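Macrolide export ATP-binding/permease protein MacB (Actinobacillus actinomycetemcomitans, PDB 3FTJ) probably serves, as a homodimer, as the inner-membrane ABC transporter of the MacAB-TdeA tripartite efflux system, conferring macrolide resistance, the chain here being its periplasmic region. Local coordinates at residues S59-V64 against S68-N73; N131-R136 against N165-G170. One frame throughout, in Å; residues are numbered along the deposited sequence.

Interaction 1: S59-V64 against S68-N73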
loop_
_atom_site.group_PDB
_atom_site.type_symbol
_atom_site.label_atom_id
_atom_site.label_comp_id
_atom_site.label_asym_id
_atom_site.label_seq_id
_atom_site.Cartn_x
_atom_site.Cartn_y
_atom_site.Cartn_z
ATOM N N SER A 59 -0.957 -11.890 6.488
ATOM C CA SER A 59 -2.059 -12.013 7.431
ATOM C C SER A 59 -1.685 -13.094 8.427
ATOM O O SER A 59 -1.380 -14.220 8.040
ATOM C CB SER A 59 -3.328 -12.398 6.680
ATOM O OG SER A 59 -4.401 -12.607 7.566
ATOM N N GLY A 60 -1.676 -12.756 9.709
ATOM C CA GLY A 60 -1.152 -13.674 10.702
ATOM C C GLY A 60 -1.718 -13.458 12.090
ATOM O O GLY A 60 -2.787 -12.869 12.248
ATOM N N ILE A 61 -0.992 -13.938 13.097
ATOM C CA ILE A 61 -1.464 -13.900 14.469
ATOM C C ILE A 61 -0.795 -12.776 15.227
ATOM O O ILE A 61 0.433 -12.687 15.269
ATOM C CB ILE A 61 -1.230 -15.253 15.192
ATOM C CG1 ILE A 61 -2.209 -16.306 14.681
ATOM C CG2 ILE A 61 -1.447 -15.110 16.686
ATOM C CD1 ILE A 61 -2.018 -16.682 13.247
ATOM N N LEU A 62 -1.613 -11.907 15.809
ATOM C CA LEU A 62 -1.118 -10.755 16.551
ATOM C C LEU A 62 -1.364 -10.965 18.034
ATOM O O LEU A 62 -2.514 -11.095 18.465
ATOM C CB LEU A 62 -1.855 -9.492 16.097
ATOM C CG LEU A 62 -1.242 -8.117 16.367
ATOM C CD1 LEU A 62 -2.307 -7.044 16.296
ATOM C CD2 LEU A 62 -0.585 -8.080 17.712
ATOM N N VAL A 63 -0.291 -10.995 18.816
ATOM C CA VAL A 63 -0.413 -11.052 20.270
ATOM C C VAL A 63 -0.248 -9.649 20.865
ATOM O O VAL A 63 0.669 -8.896 20.494
ATOM C CB VAL A 63 0.627 -12.001 20.900
ATOM C CG1 VAL A 63 0.663 -11.826 22.420
ATOM C CG2 VAL A 63 0.341 -13.445 20.516
ATOM N N VAL A 64 -1.159 -9.286 21.762
ATOM C CA VAL A 64 -1.074 -8.005 22.448
ATOM C C VAL A 64 -1.345 -8.239 23.917
ATOM O O VAL A 64 -2.470 -8.564 24.304
ATOM C CB VAL A 64 -2.104 -7.015 21.924
ATOM C CG1 VAL A 64 -1.897 -5.640 22.576
ATOM C CG2 VAL A 64 -2.029 -6.929 20.394
ATOM N N SER A 68 -4.706 -12.717 21.934
ATOM C CA SER A 68 -4.222 -13.235 20.661
ATOM C C SER A 68 -5.326 -13.072 19.633
ATOM O O SER A 68 -6.466 -13.473 19.879
ATOM C CB SER A 68 -3.833 -14.715 20.801
ATOM O OG SER A 68 -3.557 -15.316 19.538
ATOM N N PHE A 69 -4.982 -12.475 18.493
ATOM C CA PHE A 69 -5.923 -12.195 17.416
ATOM C C PHE A 69 -5.484 -12.908 16.140
ATOM O O PHE A 69 -4.297 -12.937 15.834
ATOM C CB PHE A 69 -5.950 -10.687 17.117
ATOM C CG PHE A 69 -6.334 -9.829 18.287
ATOM C CD1 PHE A 69 -7.650 -9.434 18.469
ATOM C CD2 PHE A 69 -5.380 -9.404 19.199
ATOM C CE1 PHE A 69 -8.008 -8.637 19.543
ATOM C CE2 PHE A 69 -5.733 -8.607 20.272
ATOM C CZ PHE A 69 -7.047 -8.224 20.444
ATOM N N THR A 70 -6.434 -13.459 15.387
ATOM C CA THR A 70 -6.119 -13.997 14.061
ATOM C C THR A 70 -6.490 -13.060 12.932
ATOM O O THR A 70 -7.255 -12.114 13.111
ATOM C CB THR A 70 -6.837 -15.312 13.750
ATOM O OG1 THR A 70 -8.170 -15.271 14.273
ATOM C CG2 THR A 70 -6.093 -16.453 14.340
ATOM N N SER A 71 -5.955 -13.366 11.757
ATOM C CA SER A 71 -6.161 -12.562 10.561
ATOM C C SER A 71 -5.973 -11.074 10.835
ATOM O O SER A 71 -6.825 -10.246 10.507
ATOM C CB SER A 71 -7.523 -12.851 9.922
ATOM O OG SER A 71 -8.549 -12.901 10.897
ATOM N N ALA A 72 -4.851 -10.749 11.465
ATOM C CA ALA A 72 -4.372 -9.382 11.498
ATOM C C ALA A 72 -3.533 -9.210 10.243
ATOM O O ALA A 72 -2.666 -10.037 9.958
ATOM C CB ALA A 72 -3.527 -9.141 12.732
ATOM N N ASN A 73 -3.805 -8.146 9.497
ATOM C CA ASN A 73 -3.061 -7.820 8.290
ATOM C C ASN A 73 -1.958 -6.822 8.551
ATOM O O ASN A 73 -2.224 -5.671 8.904
ATOM C CB ASN A 73 -4.005 -7.253 7.240
ATOM C CG ASN A 73 -5.102 -8.216 6.887
ATOM O OD1 ASN A 73 -4.834 -9.338 6.462
ATOM N ND2 ASN A 73 -6.350 -7.796 7.080
#

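Interaction 2: N131-R136 against N165-G170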
loop_
_atom_site.group_PDB
_atom_site.type_symbol
_atom_site.label_atom_id
_atom_site.label_comp_id
_atom_site.label_asym_id
_atom_site.label_seq_id
_atom_site.Cartn_x
_atom_site.Cartn_y
_atom_site.Cartn_z
ATOM N N ASN A 131 3.260 -12.726 14.299
ATOM C CA ASN A 131 3.969 -13.979 14.030
ATOM C C ASN A 131 5.321 -14.043 14.747
ATOM O O ASN A 131 6.355 -14.356 14.135
ATOM C CB ASN A 131 4.142 -14.200 12.521
ATOM C CG ASN A 131 2.873 -14.737 11.856
ATOM O OD1 ASN A 131 2.835 -14.938 10.643
ATOM N ND2 ASN A 131 1.834 -14.975 12.653
ATOM N N LYS A 132 5.295 -13.712 16.039
ATOM C CA LYS A 132 6.459 -13.795 16.929
ATOM C C LYS A 132 7.402 -12.582 16.892
ATOM O O LYS A 132 8.322 -12.494 17.699
ATOM C CB LYS A 132 7.249 -15.083 16.683
ATOM C CG LYS A 132 6.455 -16.347 16.960
ATOM C CD LYS A 132 7.277 -17.574 16.624
ATOM C CE LYS A 132 8.404 -17.765 17.613
ATOM N NZ LYS A 132 9.133 -19.033 17.336
ATOM N N ARG A 133 7.170 -11.657 15.967
ATOM C CA ARG A 133 8.034 -10.488 15.823
ATOM C C ARG A 133 7.408 -9.252 16.478
ATOM O O ARG A 133 6.310 -8.848 16.112
ATOM C CB ARG A 133 8.312 -10.231 14.339
ATOM C CG ARG A 133 8.941 -8.879 14.041
ATOM C CD ARG A 133 10.437 -8.937 14.173
ATOM N NE ARG A 133 11.000 -9.963 13.300
ATOM C CZ ARG A 133 12.299 -10.224 13.205
ATOM N NH1 ARG A 133 13.167 -9.527 13.925
ATOM N NH2 ARG A 133 12.730 -11.173 12.391
ATOM N N PRO A 134 8.104 -8.651 17.458
ATOM C CA PRO A 134 7.574 -7.491 18.181
ATOM C C PRO A 134 7.695 -6.166 17.428
ATOM O O PRO A 134 8.768 -5.842 16.920
ATOM C CB PRO A 134 8.449 -7.470 19.438
ATOM C CG PRO A 134 9.758 -7.910 18.928
ATOM C CD PRO A 134 9.362 -9.111 18.068
ATOM N N PHE A 135 6.598 -5.415 17.378
ATOM C CA PHE A 135 6.558 -4.076 16.798
ATOM C C PHE A 135 6.035 -3.097 17.830
ATOM O O PHE A 135 5.112 -3.420 18.585
ATOM C CB PHE A 135 5.606 -4.028 15.603
ATOM C CG PHE A 135 6.108 -4.738 14.392
ATOM C CD1 PHE A 135 5.985 -6.112 14.281
ATOM C CD2 PHE A 135 6.682 -4.033 13.349
ATOM C CE1 PHE A 135 6.449 -6.773 13.157
ATOM C CE2 PHE A 135 7.134 -4.689 12.216
ATOM C CZ PHE A 135 7.022 -6.060 12.123
ATOM N N ARG A 136 6.603 -1.894 17.844
ATOM C CA ARG A 136 6.136 -0.842 18.746
ATOM C C ARG A 136 5.131 0.085 18.057
ATOM O O ARG A 136 5.399 0.604 16.976
ATOM C CB ARG A 136 7.324 -0.042 19.287
ATOM C CG ARG A 136 6.935 1.190 20.072
ATOM C CD ARG A 136 8.150 1.795 20.770
ATOM N NE ARG A 136 9.236 2.088 19.837
ATOM C CZ ARG A 136 9.338 3.214 19.141
ATOM N NH1 ARG A 136 8.411 4.156 19.270
ATOM N NH2 ARG A 136 10.363 3.407 18.316
ATOM N N ASN A 165 12.387 -7.242 5.087
ATOM C CA ASN A 165 13.632 -7.700 5.694
ATOM C C ASN A 165 13.396 -8.722 6.811
ATOM O O ASN A 165 14.156 -9.671 6.956
ATOM C CB ASN A 165 14.457 -6.510 6.211
ATOM C CG ASN A 165 15.082 -5.679 5.083
ATOM O OD1 ASN A 165 15.338 -6.183 3.989
ATOM N ND2 ASN A 165 15.343 -4.400 5.361
ATOM N N LYS A 166 12.328 -8.537 7.579
ATOM C CA LYS A 166 12.123 -9.311 8.802
ATOM C C LYS A 166 10.957 -10.298 8.758
ATOM O O LYS A 166 10.929 -11.261 9.525
ATOM C CB LYS A 166 11.967 -8.368 10.002
ATOM C CG LYS A 166 13.229 -7.556 10.315
ATOM C CD LYS A 166 12.933 -6.416 11.285
ATOM C CE LYS A 166 14.215 -5.780 11.829
ATOM N NZ LYS A 166 14.826 -4.820 10.869
ATOM N N ILE A 167 9.993 -10.068 7.876
ATOM C CA ILE A 167 8.803 -10.918 7.840
ATOM C C ILE A 167 8.750 -11.836 6.616
ATOM O O ILE A 167 8.848 -13.057 6.739
ATOM C CB ILE A 167 7.497 -10.087 7.868
ATOM C CG1 ILE A 167 7.515 -9.065 9.013
ATOM C CG2 ILE A 167 6.297 -11.000 7.995
ATOM C CD1 ILE A 167 7.439 -9.680 10.383
ATOM N N THR A 168 8.575 -11.245 5.436
ATOM C CA THR A 168 8.342 -12.027 4.226
ATOM C C THR A 168 9.630 -12.472 3.558
ATOM O O THR A 168 9.659 -13.506 2.893
ATOM C CB THR A 168 7.523 -11.232 3.188
ATOM O OG1 THR A 168 8.365 -10.253 2.565
ATOM C CG2 THR A 168 6.340 -10.542 3.855
ATOM N N GLY A 169 10.688 -11.687 3.728
ATOM C CA GLY A 169 11.923 -11.890 2.987
ATOM C C GLY A 169 11.818 -11.348 1.567
ATOM O O GLY A 169 10.725 -11.045 1.092
ATOM N N GLY A 170 12.954 -11.211 0.892
ATOM C CA GLY A 170 12.960 -10.814 -0.503
ATOM C C GLY A 170 12.822 -9.316 -0.727
ATOM O O GLY A 170 12.868 -8.535 0.218
HETATM O O HOH W 1 9.816 -12.643 11.931
#

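Interaction 1: S59-V64 against S68-N73
Gly-60 and Leu-62 pair with Ala-72 and Phe-69 in the beta hairpin of strands 49-64 and 67-77, within the MacB-like periplasmic core domain. The pairing is antiparallel and slips by one residue at a G1 beta bulge, where Ser-71 and Ala-72 both face Gly-60. Four backbone hydrogen bonds tie the strands: Gly-60 N to Ala-72 O (2.9 Å) and Ala-72 N to Gly-60 O at the bulge and, beyond it toward the hairpin turn, Leu-62 N to Phe-69 O and Phe-69 N to Leu-62 O (2.8 Å). Ser-71 takes the positive phi (46°) expected at the first bulge position, and its OG folds back to donate to Thr-70 O, coming in from above the carbonyl plane.

Apolar packing gathers on the face of Leu-62, Phe-69 and Ala-72, which turns to Ile-117 of helix 111-118 and to Leu-154 and Leu-156. Leu-62 CB meets Ala-72 CB at 3.8 Å, and Val-64 CG2 reaches Phe-69 CE2. On the surface, Ile-61 lies beside Thr-70, CG1 against CG2, while its CG2 touches Ser-68 OG. Phe-69 CG stands anti to its carbonyl carbon (chi1 -59°), which brings the ring edge to Leu-62 O, 3.4 Å from Phe-69 CD2.

Interaction 2: N131-R136 against N165-G170
The start of strand 133-141 meets the C-terminal turn of helix 160-168 here, a strand-to-helix contact in the periplasmic core domain. Arg-133 and Lys-166 cross at about a right angle, and the guanidinium lays one face over the lysine's aliphatic root: Lys-166 CB is 3.7 Å from Arg-133 CZ, offset toward the rim of the group. Bends at chi2 (86°) and chi3 (57°) curl the arginine round, so that Arg-133 NH2 makes a weak bond to Lys-166 O at 3.4 Å with an angle of 133°. A water bridges the same two residues, accepting from Arg-133 NE (3.2 Å) and donating to Lys-166 O (3.0 Å).

Alongside this, Ile-167 runs past Arg-133 in the opposite direction and puts Ile-167 CD1 4.0 Å from Arg-133 CG. Ile-167 CD1 also comes to the edge of the Phe-135 ring, near its plane, 4.0 Å from Phe-135 CZ; this ring also packs on Thr-162 and Val-107.

The two cationic ends part company: Lys-166 NZ bonds to Ser-103 O, whereas Arg-133 NH1 has a weak bond to Gln-105 OE1. Arg-133 NH1 and Lys-166 NZ stand 5.9 Å apart, so like charges probably repel slightly, and the attraction rests on the helix-end carbonyl, the bridging water and apolar packing.

Interactions 1 and 2 meet the same sheet about 13 Å apart between centres, and a probable hydrogen bond from Asn-131 N to Ile-61 O (3.0 Å) joins them directly. Interaction 1 runs from the surface (Ile-61, Thr-70) to a buried face (Leu-62, Ala-72); of the four touching residues in interaction 2, only Phe-135 is buried, the others being partly exposed. In interaction 1, backbone bonds join neighbouring strands on both sides of a one-residue shift, burying 490 Å². By contrast, interaction 2 sets a strand against a helix, buries 208 Å², and relies on side chains and a water. Val-128 of strand 127-130 touches Leu-62, Val-64 and Phe-135, giving both contacts a common apolar neighbour.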